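Local coordinates for protein methyltransferase (Streptomyces regensis, PDB 5N5D) that probably transfers a methyl group from S-adenosylmethionine to a hydroxyl oxygen during biosynthesis of the pyrrolobenzodiazepine tomaymycin, at residues Val22-Ala27 with Val45-Gly50; Ile77-Ala82 with Met139-Ala144; Gly174-Asp179 with Ala185-Val190. One frame throughout, in Å; residues are numbered along the deposited sequence. Where two conformers were deposited one is given.

Overall arrangement
Contacts 1, 2 and 3 follow one another along a Rossmann-like O-methyltransferase chain. Contacts 1 and 2 have centres about 13 Å apart and touch, notably through a salt bridge from Asp25 to Arg81 and packing of Val22 on Trp78. Contact 1 sets the start of helix 47-60 against the connection after helix 6-21, whereas contact 2 joins helix 74-80 to strand 139-142, the middle strand of the mixed sheet. Contact 3 lies apart, its centre about 28 Å from that of contact 1 and about 24 Å from that of contact 2, where the loop following strand 165-169 meets helix 185-198. Contacts 1 and 2 thus adjoin the same SAM molecule, whereas contacts 1 and 3 border the dimer interface.

Contact 1 of 3, residues Val22-Ala27 with Val45-Gly50. With SAM (S-adenosylmethionine), chain H.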
# COMPACT_ATOMS: atom_id res chain seq x y z
N VAL A 22 12.53 5.30 7.62
CA VAL A 22 12.49 6.33 6.59
C VAL A 22 13.51 7.41 6.91
O VAL A 22 13.43 8.06 7.95
CB VAL A 22 11.09 6.95 6.46
CG1 VAL A 22 11.03 7.90 5.27
CG2 VAL A 22 10.03 5.86 6.35
N LYS A 23 14.45 7.61 6.00
CA LYS A 23 15.45 8.67 6.11
C LYS A 23 15.05 9.84 5.23
O LYS A 23 14.55 9.66 4.11
CB LYS A 23 16.83 8.15 5.71
N GLU A 24 15.25 11.05 5.75
CA GLU A 24 15.12 12.28 4.97
C GLU A 24 16.48 12.96 4.91
O GLU A 24 17.07 13.27 5.95
CB GLU A 24 14.09 13.22 5.58
CG GLU A 24 12.66 12.73 5.43
CD GLU A 24 11.66 13.71 5.98
OE1 GLU A 24 12.02 14.54 6.84
OE2 GLU A 24 10.50 13.66 5.53
N ASP A 25 16.96 13.22 3.70
CA ASP A 25 18.15 14.02 3.51
C ASP A 25 17.76 15.50 3.43
O ASP A 25 16.60 15.86 3.64
CB ASP A 25 18.93 13.54 2.28
CG ASP A 25 18.17 13.72 0.97
OD1 ASP A 25 16.93 13.83 0.98
OD2 ASP A 25 18.84 13.72 -0.09
N GLU A 26 18.72 16.36 3.12
CA GLU A 26 18.47 17.80 3.10
C GLU A 26 17.30 18.14 2.18
O GLU A 26 16.38 18.87 2.57
CB GLU A 26 19.74 18.54 2.66
CG GLU A 26 19.60 20.05 2.49
CD GLU A 26 20.72 20.67 1.66
OE1 GLU A 26 21.33 19.96 0.83
OE2 GLU A 26 21.00 21.87 1.85
N ALA A 27 17.32 17.62 0.95
CA ALA A 27 16.28 17.98 -0.01
C ALA A 27 14.90 17.62 0.52
O ALA A 27 13.96 18.43 0.43
CB ALA A 27 16.55 17.29 -1.35
N VAL A 45 2.47 14.60 1.46
CA VAL A 45 2.44 13.27 2.04
C VAL A 45 3.44 13.23 3.19
O VAL A 45 4.46 13.93 3.18
CB VAL A 45 2.76 12.18 1.00
CG1 VAL A 45 1.68 12.13 -0.08
CG2 VAL A 45 4.14 12.40 0.38
N SER A 46 3.14 12.42 4.19
CA SER A 46 4.06 12.16 5.28
C SER A 46 5.26 11.38 4.78
O SER A 46 5.28 10.85 3.67
CB SER A 46 3.36 11.36 6.38
OG SER A 46 3.10 10.05 5.91
N ALA A 47 6.28 11.27 5.63
CA ALA A 47 7.45 10.48 5.25
C ALA A 47 7.07 9.02 4.98
O ALA A 47 7.47 8.49 3.93
CB ALA A 47 8.54 10.61 6.31
N PRO A 48 6.33 8.33 5.85
CA PRO A 48 5.96 6.94 5.54
C PRO A 48 5.14 6.81 4.27
O PRO A 48 5.30 5.84 3.52
CB PRO A 48 5.17 6.50 6.78
CG PRO A 48 5.59 7.43 7.87
CD PRO A 48 5.84 8.74 7.18
N GLN A 49 4.28 7.80 4.00
CA GLN A 49 3.45 7.78 2.79
C GLN A 49 4.28 8.03 1.54
O GLN A 49 4.06 7.39 0.50
CB GLN A 49 2.36 8.85 2.90
CG GLN A 49 1.27 8.56 3.90
CD GLN A 49 0.35 9.76 4.12
OE1 GLN A 49 0.63 10.87 3.65
NE2 GLN A 49 -0.73 9.54 4.84
N GLY A 50 5.19 9.00 1.59
CA GLY A 50 6.08 9.22 0.47
C GLY A 50 6.94 7.99 0.20
O GLY A 50 7.14 7.61 -0.96
N SAM H . 1.83 15.94 -3.91
CA SAM H . 2.37 16.93 -2.96
C SAM H . 3.20 16.22 -1.85
O SAM H . 2.71 15.18 -1.35
OXT SAM H . 4.29 16.73 -1.52
CB SAM H . 1.22 17.75 -2.32
CG SAM H . 0.24 18.27 -3.36
SD SAM H . -0.94 19.36 -2.52
CE SAM H . -1.93 18.19 -1.68
C5' SAM H . -2.10 19.81 -3.86
C4' SAM H . -1.46 20.69 -4.91
O4' SAM H . -2.29 20.73 -6.10
C3' SAM H . -1.24 22.15 -4.48
O3' SAM H . 0.14 22.47 -4.64
C2' SAM H . -2.17 22.95 -5.40
O2' SAM H . -1.65 24.22 -5.75
C1' SAM H . -2.24 22.04 -6.62
N9 SAM H . -3.41 22.24 -7.47
C8 SAM H . -4.69 22.50 -7.07
N7 SAM H . -5.55 22.56 -8.06
C5 SAM H . -4.78 22.33 -9.19
C6 SAM H . -5.09 22.25 -10.56
N6 SAM H . -6.33 22.40 -11.04
N1 SAM H . -4.09 21.99 -11.42
C2 SAM H . -2.85 21.83 -10.94
N3 SAM H . -2.43 21.89 -9.67
C4 SAM H . -3.45 22.14 -8.84
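A capping box at the start of helix 47-60, beside the SAM pocket of this Rossmann-like methyltransferase, presents Ala47 to Val22 and Glu24. Val22 is the first residue to leave helical geometry after helix 6-21, and its two methyls divide the work. CG1, placed anti to the backbone N (chi1 -173°), lies 3.8 Å from Ala47 CB, while Val22 CG2 is more distant, 4.3 Å from Pro48 CA. The same Ala47 methyl is met from a second direction by the extended side chain of Glu24, whose OE2 ends 3.7 Å from Ala47 CB. This last approach is van der Waals contact with a carboxylate oxygen already engaged, since Glu24 OE2 is hydrogen-bonded to Tyr74 OH of helix 74-80. No hydrogen bond joins the two segments, and the buried surface of 140 Å² is modest, so apolar packing on one small methyl carries most of the contact. The second subunit adjoins this contact: Thr206 of that chain packs on Val22, and its OG1 is hydrogen-bonded to Pro48 O.

The first turn of the helix is fixed by reciprocal bonds. Gln49 N donates to Ser46 OG at 3.2 Å, and Ser46 N donates in return to Gln49 OE1 at 3.0 Å. In the second bond the donor stands above the amide plane of Gln49, 43° out of it, so the alignment with that group is imperfect. One residue earlier the chain holds the carboxylate of the cofactor: Val45 N donates to SAM O at 2.9 Å in a nearly straight bond (170°), and Val45 CG1 lies 3.5 Å from that same SAM O.

Contact 2 of 3, residues Ile77-Ala82 with Met139-Ala144; sequences IWLARA and MVFVDA. With SAM (S-adenosylmethionine), chain H.
Met139 opens strand 139-142 with a side chain extended toward helix 74-80, and its terminal methyl CE comes within 3.9 Å of Leu79 CD2. The two side chains cross at about a right angle, and Met139 also touches Ala57 of helix 47-60. Val140 points to the other side of the sheet, as alternation along a strand requires, while its backbone pairs with Val165 and Val167. Phe141 returns to the helix side: CB and CD2 each lie 4.1 Å from Leu79 CD1, so one leucine spans both strand residues, one methyl to each. CG of Phe141 is anti to the backbone N (chi1 -179°), which carries the ring on toward the cofactor, where CE2 is 3.9 Å from SAM N in an oblique approach. Asp143, just past the strand, sets its CB over one face of that ring, 3.5 Å above the plane and offset toward the rim. Its OD2 accepts a hydrogen bond from SAM N at 2.8 Å, and its OD1 lies 3.4 Å from SAM CE, the methyl carbon on the sulfur. With an alanine here, SAM N would probably lose this acceptor and a gap would open beside CE. Ala144 CA then packs 3.4 Å from SAM O4' of the ribose. Cofactor contacts at the carboxyl end of a central parallel strand, with a helix packed on one sheet face, are characteristic of the Rossmann-like methyltransferase fold.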
# COMPACT_ATOMS: atom_id res chain seq x y z
N ILE A 77 10.12 14.14 -5.01
CA ILE A 77 11.45 13.58 -4.77
C ILE A 77 11.35 12.07 -4.58
O ILE A 77 12.13 11.30 -5.16
CB ILE A 77 12.11 14.25 -3.56
CG1 ILE A 77 12.44 15.71 -3.86
CG2 ILE A 77 13.38 13.51 -3.16
CD1 ILE A 77 12.79 16.52 -2.64
N TRP A 78 10.39 11.63 -3.77
CA TRP A 78 10.24 10.19 -3.53
C TRP A 78 9.94 9.45 -4.82
O TRP A 78 10.47 8.36 -5.06
CB TRP A 78 9.13 9.94 -2.51
CG TRP A 78 9.56 10.13 -1.08
CD1 TRP A 78 9.15 11.09 -0.21
CD2 TRP A 78 10.49 9.31 -0.36
NE1 TRP A 78 9.76 10.92 1.01
CE2 TRP A 78 10.59 9.83 0.94
CE3 TRP A 78 11.25 8.18 -0.69
CZ2 TRP A 78 11.42 9.26 1.92
CZ3 TRP A 78 12.07 7.62 0.27
CH2 TRP A 78 12.15 8.16 1.56
N LEU A 79 9.08 10.02 -5.67
CA LEU A 79 8.74 9.35 -6.92
C LEU A 79 9.93 9.34 -7.87
O LEU A 79 10.24 8.31 -8.49
CB LEU A 79 7.54 10.03 -7.57
CG LEU A 79 6.20 9.79 -6.88
CD1 LEU A 79 5.16 10.73 -7.47
CD2 LEU A 79 5.76 8.34 -7.02
N ALA A 80 10.61 10.49 -8.02
CA ALA A 80 11.73 10.56 -8.95
C ALA A 80 12.86 9.63 -8.52
O ALA A 80 13.56 9.08 -9.37
CB ALA A 80 12.24 12.00 -9.06
N ARG A 81 13.04 9.44 -7.21
CA ARG A 81 14.12 8.57 -6.75
C ARG A 81 13.83 7.09 -6.96
O ARG A 81 14.74 6.27 -6.78
CB ARG A 81 14.41 8.86 -5.27
CG ARG A 81 15.21 10.13 -5.10
CD ARG A 81 15.53 10.45 -3.65
NE ARG A 81 16.53 11.51 -3.58
CZ ARG A 81 16.83 12.20 -2.49
NH1 ARG A 81 16.20 11.95 -1.35
NH2 ARG A 81 17.75 13.15 -2.54
N ALA A 82 12.61 6.73 -7.35
CA ALA A 82 12.30 5.36 -7.74
C ALA A 82 12.70 5.08 -9.19
O ALA A 82 12.70 3.91 -9.59
CB ALA A 82 10.81 5.09 -7.57
N MET A 139 2.89 4.75 -13.89
CA MET A 139 2.31 5.08 -12.60
C MET A 139 1.80 6.51 -12.66
O MET A 139 2.44 7.37 -13.28
CB MET A 139 3.32 4.91 -11.46
CG MET A 139 2.79 5.29 -10.10
SD MET A 139 3.95 4.77 -8.81
CE MET A 139 3.15 5.42 -7.35
N VAL A 140 0.66 6.75 -12.02
CA VAL A 140 0.08 8.08 -11.91
C VAL A 140 -0.26 8.33 -10.45
O VAL A 140 -0.92 7.50 -9.81
CB VAL A 140 -1.19 8.22 -12.77
CG1 VAL A 140 -1.71 9.64 -12.70
CG2 VAL A 140 -0.92 7.81 -14.20
N PHE A 141 0.19 9.46 -9.92
CA PHE A 141 -0.16 9.91 -8.58
C PHE A 141 -1.03 11.16 -8.71
O PHE A 141 -0.57 12.18 -9.24
CB PHE A 141 1.09 10.19 -7.75
CG PHE A 141 0.80 10.64 -6.33
CD1 PHE A 141 -0.17 10.01 -5.56
CD2 PHE A 141 1.51 11.68 -5.76
CE1 PHE A 141 -0.42 10.42 -4.26
CE2 PHE A 141 1.27 12.09 -4.46
CZ PHE A 141 0.29 11.45 -3.71
N VAL A 142 -2.26 11.07 -8.23
CA VAL A 142 -3.24 12.14 -8.31
C VAL A 142 -3.37 12.74 -6.91
O VAL A 142 -3.87 12.08 -5.99
CB VAL A 142 -4.60 11.64 -8.82
CG1 VAL A 142 -5.57 12.81 -8.99
CG2 VAL A 142 -4.42 10.86 -10.12
N ASP A 143 -2.93 13.98 -6.76
CA ASP A 143 -2.90 14.64 -5.46
C ASP A 143 -3.03 16.15 -5.67
O ASP A 143 -2.19 16.93 -5.25
CB ASP A 143 -1.62 14.29 -4.72
CG ASP A 143 -1.61 14.80 -3.29
OD1 ASP A 143 -2.70 15.05 -2.72
OD2 ASP A 143 -0.50 14.95 -2.73
N ALA A 144 -4.10 16.57 -6.35
CA ALA A 144 -4.33 17.99 -6.57
C ALA A 144 -5.70 18.35 -5.99
O ALA A 144 -5.99 18.02 -4.84
CB ALA A 144 -4.22 18.33 -8.05
N SAM H . 1.83 15.94 -3.91
CA SAM H . 2.37 16.93 -2.96
C SAM H . 3.20 16.22 -1.85
O SAM H . 2.71 15.18 -1.35
OXT SAM H . 4.29 16.73 -1.52
CB SAM H . 1.22 17.75 -2.32
CG SAM H . 0.24 18.27 -3.36
SD SAM H . -0.94 19.36 -2.52
CE SAM H . -1.93 18.19 -1.68
C5' SAM H . -2.10 19.81 -3.86
C4' SAM H . -1.46 20.69 -4.91
O4' SAM H . -2.29 20.73 -6.10
C3' SAM H . -1.24 22.15 -4.48
O3' SAM H . 0.14 22.47 -4.64
C2' SAM H . -2.17 22.95 -5.40
O2' SAM H . -1.65 24.22 -5.75
C1' SAM H . -2.24 22.04 -6.62
N9 SAM H . -3.41 22.24 -7.47
C8 SAM H . -4.69 22.50 -7.07
N7 SAM H . -5.55 22.56 -8.06
C5 SAM H . -4.78 22.33 -9.19
C6 SAM H . -5.09 22.25 -10.56
N6 SAM H . -6.33 22.40 -11.04
N1 SAM H . -4.09 21.99 -11.42
C2 SAM H . -2.85 21.83 -10.94
N3 SAM H . -2.43 21.89 -9.67
C4 SAM H . -3.45 22.14 -8.84

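Contact 3 of 3, residues Gly174-Asp179 with Ala185-Val190; sequences GGAVTD and AGVQGV
Val187 directs its CB toward the 3-10 turn 176-178, and both of its methyls touch Ala176. From CB, the CG1 branch runs anti to the backbone N (chi1 174°) and ends 3.3 Å from Ala176 O, close to van der Waals limits. That oxygen is already used within its own turn, where Asp179 N donates to it at 3.0 Å, so the methyl packs against an acceptor with a partner. Val187 CG1 also lies 3.9 Å from Val177 CA, which places it against the backbone of the turn. The other branch, CG2, meets Ala176 CB at 3.8 Å.

These segments join the loop that follows strand 165-169 of the Rossmann-like sheet to the first turns of helix 185-198, which leads on to strand 203-211. One helical turn beyond Val187, Val190 CG1 reaches Val177 CG2 at 3.6 Å, the side chains crossing at about a right angle; Val177 was deposited in two conformers, so this approach is less certain. Tyr16 of the second subunit packs on Val177 and Thr178. Just past the turn, at Asp179, the side chain of Gln188 leaves the helix pointing away but bends at chi2 (-59°), bringing NE2 to 3.9 Å from Asp179 O. Its hydrogen bonds are made instead to the carbonyl oxygens of Pro180 and His182, in the short connection between the segments.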
# COMPACT_ATOMS: atom_id res chain seq x y z
N GLY A 174 -12.87 13.07 5.72
CA GLY A 174 -13.46 13.00 7.04
C GLY A 174 -14.63 12.06 7.16
O GLY A 174 -15.35 12.12 8.16
N GLY A 175 -14.85 11.20 6.17
CA GLY A 175 -16.01 10.34 6.14
C GLY A 175 -17.16 10.88 5.32
O GLY A 175 -18.16 10.17 5.15
N ALA A 176 -17.05 12.10 4.80
CA ALA A 176 -18.16 12.70 4.07
C ALA A 176 -18.45 11.96 2.77
O ALA A 176 -19.53 12.12 2.21
CB ALA A 176 -17.87 14.17 3.78
N VAL A 177 -17.51 11.15 2.29
CA VAL A 177 -17.68 10.45 1.03
C VAL A 177 -18.87 9.50 1.05
O VAL A 177 -19.38 9.13 -0.01
CB VAL A 177 -16.37 9.70 0.68
CG1 VAL A 177 -16.19 8.47 1.56
CG2 VAL A 177 -16.32 9.35 -0.80
N THR A 178 -19.33 9.09 2.24
CA THR A 178 -20.47 8.17 2.31
C THR A 178 -21.81 8.87 2.14
O THR A 178 -22.84 8.19 2.12
CB THR A 178 -20.48 7.44 3.66
OG1 THR A 178 -20.76 8.37 4.70
CG2 THR A 178 -19.14 6.75 3.92
N ASP A 179 -21.83 10.20 2.01
CA ASP A 179 -23.07 10.95 2.00
C ASP A 179 -23.45 11.30 0.57
O ASP A 179 -22.80 12.17 -0.03
CB ASP A 179 -22.93 12.22 2.83
CG ASP A 179 -24.21 13.02 2.91
OD1 ASP A 179 -25.23 12.64 2.29
OD2 ASP A 179 -24.19 14.07 3.60
N ALA A 185 -18.22 19.78 -3.85
CA ALA A 185 -17.82 19.23 -5.14
C ALA A 185 -16.69 18.22 -5.00
O ALA A 185 -16.59 17.28 -5.79
CB ALA A 185 -17.41 20.35 -6.09
N GLY A 186 -15.81 18.42 -4.02
CA GLY A 186 -14.74 17.45 -3.79
C GLY A 186 -15.28 16.11 -3.35
O GLY A 186 -14.88 15.06 -3.87
N VAL A 187 -16.23 16.12 -2.41
CA VAL A 187 -16.87 14.88 -1.97
C VAL A 187 -17.53 14.20 -3.16
O VAL A 187 -17.39 13.00 -3.37
CB VAL A 187 -17.88 15.17 -0.85
CG1 VAL A 187 -18.66 13.90 -0.49
CG2 VAL A 187 -17.18 15.71 0.38
N GLN A 188 -18.26 14.98 -3.96
CA GLN A 188 -18.96 14.38 -5.08
C GLN A 188 -17.99 13.88 -6.14
O GLN A 188 -18.26 12.88 -6.82
CB GLN A 188 -19.96 15.37 -5.67
CG GLN A 188 -21.15 15.68 -4.75
CD GLN A 188 -21.96 14.43 -4.39
OE1 GLN A 188 -22.11 13.51 -5.19
NE2 GLN A 188 -22.47 14.39 -3.16
N GLY A 189 -16.83 14.54 -6.28
CA GLY A 189 -15.83 14.05 -7.22
C GLY A 189 -15.23 12.72 -6.80
O GLY A 189 -15.04 11.83 -7.63
N VAL A 190 -14.93 12.57 -5.51
CA VAL A 190 -14.40 11.30 -5.02
C VAL A 190 -15.44 10.20 -5.16
O VAL A 190 -15.12 9.07 -5.54
CB VAL A 190 -13.91 11.45 -3.57
CG1 VAL A 190 -13.50 10.09 -2.98
CG2 VAL A 190 -12.73 12.42 -3.51